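Local coordinates for protein Bacint_00347 (Bacteroides intestinalis DSM 17393, PDB 5MUM) that is a beta-propeller glycoside hydrolase that probably acts as a rhamnosidase, hydrolysing glycosidic bonds to rhamnose, at residues M101-G104 against D105-H109; W306-G309 against Q310-Q313. All blocks are in the same frame, centred on the assembly; numbering follows the deposited sequence.

Contacts 1 and 2 are tight hairpin turns in two different antiparallel sheets of the beta-propeller. Contact 1 comes first along the chain and joins strands 98-102 and 108-112; contact 2 follows some two hundred residues later and joins strands 301-307 and 312-316, the last two of a four-stranded sheet. Their centres lie 33 Å apart and their nearest atoms about 22 Å, so they do not touch. Both close with an Asp-Gly-containing turn whose aspartate OD1 accepts two backbone N-H groups, though the donors are spaced differently along the chain. Contact 1 is mostly buried apart from its turn tip, contact 2 only partly so.

Contact 1: residues M101-G104 against D105-H109; sequences MLDG and DGYLH
Asp103 turns its carboxylate back over the bend, where OD1 accepts two backbone N-H groups: that of Asp105, with N to OD1 2.9 Å, and that of Tyr107, where N to OD1 is 3.2 Å. The two donors come from opposite faces of the carboxylate plane, Tyr107 N from well above it and Asp105 N nearer the plane on the anti side. A first torsion of 68° sets Asp103 CG between its own backbone N and carbonyl carbon and so folds OD1 in over the turn. Along the backbone, Gly106 N bonds to Asp103 O at 2.9 Å, closing a type I turn from Asp103 to Gly106, and Gly106 takes the positive phi that favours glycine. The turn links strands 98-102 and 108-112 as a beta hairpin in one sheet of the propeller. Beyond it, Tyr107 O serves both Asp103 N and, from above the carbonyl plane, His109 ND1 at 3.3 Å, a bond that helps fix the rotation of the imidazole. The ladder then continues with the hydrogen-bonded pair Met101 and His109, where His109 N meets Met101 O at 2.7 Å. On the other face of the hairpin, Leu102 and Leu108 lie side by side as a non-hydrogen-bonded pair, with Leu102 CD1 3.8 Å from Leu108 CG. Farther out, Gln53 donates to Asp103 O, Ser124 OG bonds to Leu108 N, and Tyr178 meets the His109 ring edge-to-face.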
loop_
_atom_site.group_PDB
_atom_site.type_symbol
_atom_site.label_atom_id
_atom_site.label_comp_id
_atom_site.label_asym_id
_atom_site.label_seq_id
_atom_site.Cartn_x
_atom_site.Cartn_y
_atom_site.Cartn_z
ATOM N N MET A 101 -1.205 11.999 -1.779
ATOM C CA MET A 101 -0.944 12.364 -0.408
ATOM C C MET A 101 -1.038 13.876 -0.308
ATOM O O MET A 101 -0.878 14.610 -1.320
ATOM C CB MET A 101 0.449 11.858 -0.002
ATOM C CG MET A 101 0.844 12.055 1.448
ATOM S SD MET A 101 -0.314 11.307 2.568
ATOM C CE MET A 101 -0.274 9.589 2.057
ATOM N N LEU A 102 -1.330 14.375 0.886
ATOM C CA LEU A 102 -1.206 15.803 1.102
ATOM C C LEU A 102 0.009 16.063 1.942
ATOM O O LEU A 102 0.277 15.307 2.888
ATOM C CB LEU A 102 -2.435 16.377 1.804
ATOM C CG LEU A 102 -3.591 16.666 0.849
ATOM C CD1 LEU A 102 -4.250 15.394 0.389
ATOM C CD2 LEU A 102 -4.593 17.534 1.535
ATOM N N ASP A 103 0.727 17.136 1.627
ATOM C CA ASP A 103 1.814 17.585 2.479
ATOM C C ASP A 103 1.297 18.462 3.621
ATOM O O ASP A 103 0.102 18.727 3.714
ATOM C CB ASP A 103 2.906 18.264 1.668
ATOM C CG ASP A 103 2.481 19.609 1.054
ATOM O OD1 ASP A 103 1.669 20.356 1.641
ATOM O OD2 ASP A 103 3.025 19.947 -0.036
ATOM N N GLY A 104 2.222 18.913 4.455
ATOM C CA GLY A 104 1.939 19.707 5.655
ATOM C C GLY A 104 1.220 20.994 5.419
ATOM O O GLY A 104 0.472 21.442 6.281
ATOM N N ASP A 105 1.365 21.540 4.220
ATOM C CA ASP A 105 0.709 22.775 3.842
ATOM C C ASP A 105 -0.606 22.555 3.130
ATOM O O ASP A 105 -1.235 23.518 2.742
ATOM C CB ASP A 105 1.634 23.605 2.969
ATOM C CG ASP A 105 2.733 24.304 3.763
ATOM O OD1 ASP A 105 2.708 24.242 5.002
ATOM O OD2 ASP A 105 3.637 24.892 3.124
ATOM N N GLY A 106 -1.004 21.292 2.954
ATOM C CA GLY A 106 -2.272 20.922 2.345
ATOM C C GLY A 106 -2.262 20.759 0.846
ATOM O O GLY A 106 -3.317 20.557 0.263
ATOM N N TYR A 107 -1.109 20.897 0.199
ATOM C CA TYR A 107 -1.021 20.650 -1.219
ATOM C C TYR A 107 -1.154 19.156 -1.422
ATOM O O TYR A 107 -0.527 18.359 -0.699
ATOM C CB TYR A 107 0.290 21.084 -1.848
ATOM C CG TYR A 107 0.476 22.559 -1.905
ATOM C CD1 TYR A 107 0.995 23.240 -0.813
ATOM C CD2 TYR A 107 0.092 23.291 -3.020
ATOM C CE1 TYR A 107 1.170 24.624 -0.834
ATOM C CE2 TYR A 107 0.263 24.686 -3.059
ATOM C CZ TYR A 107 0.788 25.330 -1.934
ATOM O OH TYR A 107 0.975 26.685 -1.912
ATOM N N LEU A 108 -1.957 18.807 -2.413
ATOM C CA LEU A 108 -2.069 17.429 -2.903
ATOM C C LEU A 108 -0.888 17.118 -3.810
ATOM O O LEU A 108 -0.501 17.946 -4.650
ATOM C CB LEU A 108 -3.346 17.223 -3.713
ATOM C CG LEU A 108 -4.676 17.187 -2.965
ATOM C CD1 LEU A 108 -5.030 18.559 -2.397
ATOM C CD2 LEU A 108 -5.761 16.692 -3.896
ATOM N N HIS A 109 -0.362 15.912 -3.654
ATOM C CA HIS A 109 0.684 15.385 -4.496
ATOM C C HIS A 109 0.103 14.129 -5.099
ATOM O O HIS A 109 -0.414 13.279 -4.385
ATOM C CB HIS A 109 1.887 15.026 -3.642
ATOM C CG HIS A 109 2.625 16.210 -3.133
ATOM N ND1 HIS A 109 2.118 17.049 -2.162
ATOM C CD2 HIS A 109 3.854 16.678 -3.432
ATOM C CE1 HIS A 109 2.998 18.010 -1.923
ATOM N NE2 HIS A 109 4.064 17.806 -2.666
#

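Contact 2: residues W306-G309 against Q310-Q313; sequences WHDG and QMWQ
His307 and Trp312 pack closely on one face of this hairpin. The imidazole directs its edge at the face of the indole five-membered ring in a T-shaped stack, centroids 4.5 Å apart and planes at 68°. Alongside, His307 CB sits 3.5 Å from the centroid of the Trp312 six-membered ring, almost on its normal, so that CH-pi and aromatic contacts together cover one indole face. His307, its CG pointing opposite the backbone N (chi1 -168°), also lays one ring face against Met311 O. On the other face Trp306 receives Gln313: its CB lies 3.6 Å from the centroid of the Trp306 six-membered ring, 11° off the normal. A leucine in place of Trp306 would probably leave Gln313 CB without the flat surface it rests on and the Gln313 side chain freer to turn. Between these residues two backbone bonds pair Trp306 with Gln313, the shorter from Gln313 N to Trp306 O at 2.8 Å.

The turn end is more open, though Asp308 OD1 still grips the N-H groups of Gln310 and Met311, each with N to OD1 2.9 Å, the first from above the carboxylate plane and the second nearly in line with the C-O bond. Next to it the bond from Asp308 N to Met311 O is weak at 3.3 Å, and a water lies among Asp308 N, Met311 O and Gln313 OE1. Gly309, Gln310 and Met311 are exposed. The hairpin joins strands 301-307 and 312-316 at the edge of a four-stranded propeller sheet. There Trp306 meets Tyr287 of strand 286-292 with nearly parallel rings, while Trp312 NE1 bonds to Glu261 of strand 261-264 and its indole meets Tyr233 of strand 228-236 edge-to-face.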
loop_
_atom_site.group_PDB
_atom_site.type_symbol
_atom_site.label_atom_id
_atom_site.label_comp_id
_atom_site.label_asym_id
_atom_site.label_seq_id
_atom_site.Cartn_x
_atom_site.Cartn_y
_atom_site.Cartn_z
ATOM N N TRP A 306 4.823 -9.975 12.932
ATOM C CA TRP A 306 4.989 -8.733 13.690
ATOM C C TRP A 306 6.151 -8.841 14.662
ATOM O O TRP A 306 6.578 -9.942 15.007
ATOM C CB TRP A 306 3.701 -8.313 14.394
ATOM C CG TRP A 306 3.361 -9.109 15.630
ATOM C CD1 TRP A 306 3.469 -8.687 16.919
ATOM C CD2 TRP A 306 2.831 -10.454 15.695
ATOM N NE1 TRP A 306 3.053 -9.668 17.780
ATOM C CE2 TRP A 306 2.661 -10.765 17.062
ATOM C CE3 TRP A 306 2.464 -11.406 14.736
ATOM C CZ2 TRP A 306 2.141 -11.986 17.498
ATOM C CZ3 TRP A 306 1.949 -12.620 15.169
ATOM C CH2 TRP A 306 1.828 -12.914 16.531
ATOM N N HIS A 307 6.669 -7.684 15.033
ATOM C CA HIS A 307 7.727 -7.589 15.995
ATOM C C HIS A 307 7.205 -6.755 17.125
ATOM O O HIS A 307 6.843 -5.608 16.936
ATOM C CB HIS A 307 8.973 -6.984 15.390
ATOM C CG HIS A 307 10.191 -7.116 16.244
ATOM N ND1 HIS A 307 10.494 -6.234 17.261
ATOM C CD2 HIS A 307 11.230 -7.978 16.177
ATOM C CE1 HIS A 307 11.647 -6.581 17.810
ATOM N NE2 HIS A 307 12.128 -7.618 17.150
ATOM N N ASP A 308 7.184 -7.347 18.301
ATOM C CA ASP A 308 6.603 -6.730 19.511
ATOM C C ASP A 308 7.588 -5.969 20.388
ATOM O O ASP A 308 7.275 -5.635 21.497
ATOM C CB ASP A 308 5.915 -7.857 20.318
ATOM C CG ASP A 308 6.904 -8.852 20.907
ATOM O OD1 ASP A 308 8.115 -8.851 20.571
ATOM O OD2 ASP A 308 6.468 -9.659 21.736
ATOM N N GLY A 309 8.773 -5.674 19.895
ATOM C CA GLY A 309 9.812 -5.076 20.673
ATOM C C GLY A 309 10.829 -6.061 21.194
ATOM O O GLY A 309 11.950 -5.676 21.536
ATOM N N GLN A 310 10.451 -7.337 21.229
ATOM C CA GLN A 310 11.288 -8.401 21.693
ATOM C C GLN A 310 11.670 -9.362 20.593
ATOM O O GLN A 310 12.805 -9.789 20.549
ATOM C CB GLN A 310 10.565 -9.211 22.795
ATOM C CG GLN A 310 10.315 -8.435 24.083
ATOM C CD GLN A 310 11.578 -7.935 24.737
ATOM O OE1 GLN A 310 12.545 -8.691 24.924
ATOM N NE2 GLN A 310 11.592 -6.648 25.077
ATOM N N MET A 311 10.717 -9.770 19.754
ATOM C CA MET A 311 10.983 -10.820 18.775
ATOM C C MET A 311 9.970 -10.751 17.647
ATOM O O MET A 311 8.929 -10.139 17.790
ATOM C CB MET A 311 10.885 -12.205 19.430
ATOM C CG MET A 311 9.491 -12.501 19.982
ATOM S SD MET A 311 9.292 -14.090 20.824
ATOM C CE MET A 311 9.234 -15.185 19.404
ATOM N N TRP A 312 10.303 -11.384 16.541
ATOM C CA TRP A 312 9.384 -11.565 15.438
ATOM C C TRP A 312 8.510 -12.768 15.713
ATOM O O TRP A 312 8.974 -13.802 16.231
ATOM C CB TRP A 312 10.138 -11.813 14.143
ATOM C CG TRP A 312 10.797 -10.624 13.625
ATOM C CD1 TRP A 312 12.131 -10.335 13.694
ATOM C CD2 TRP A 312 10.177 -9.528 12.974
ATOM N NE1 TRP A 312 12.367 -9.120 13.155
ATOM C CE2 TRP A 312 11.194 -8.604 12.672
ATOM C CE3 TRP A 312 8.854 -9.243 12.572
ATOM C CZ2 TRP A 312 10.946 -7.423 11.980
ATOM C CZ3 TRP A 312 8.605 -8.065 11.907
ATOM C CH2 TRP A 312 9.647 -7.164 11.612
ATOM N N GLN A 313 7.256 -12.648 15.355
ATOM C CA GLN A 313 6.319 -13.741 15.453
ATOM C C GLN A 313 5.503 -13.737 14.183
ATOM O O GLN A 313 5.460 -12.730 13.470
ATOM C CB GLN A 313 5.395 -13.528 16.643
ATOM C CG GLN A 313 6.118 -13.604 17.980
ATOM C CD GLN A 313 5.151 -13.451 19.132
ATOM O OE1 GLN A 313 4.998 -12.364 19.701
ATOM N NE2 GLN A 313 4.414 -14.492 19.395
HETATM O O HOH W 1 6.316 -10.309 18.039
#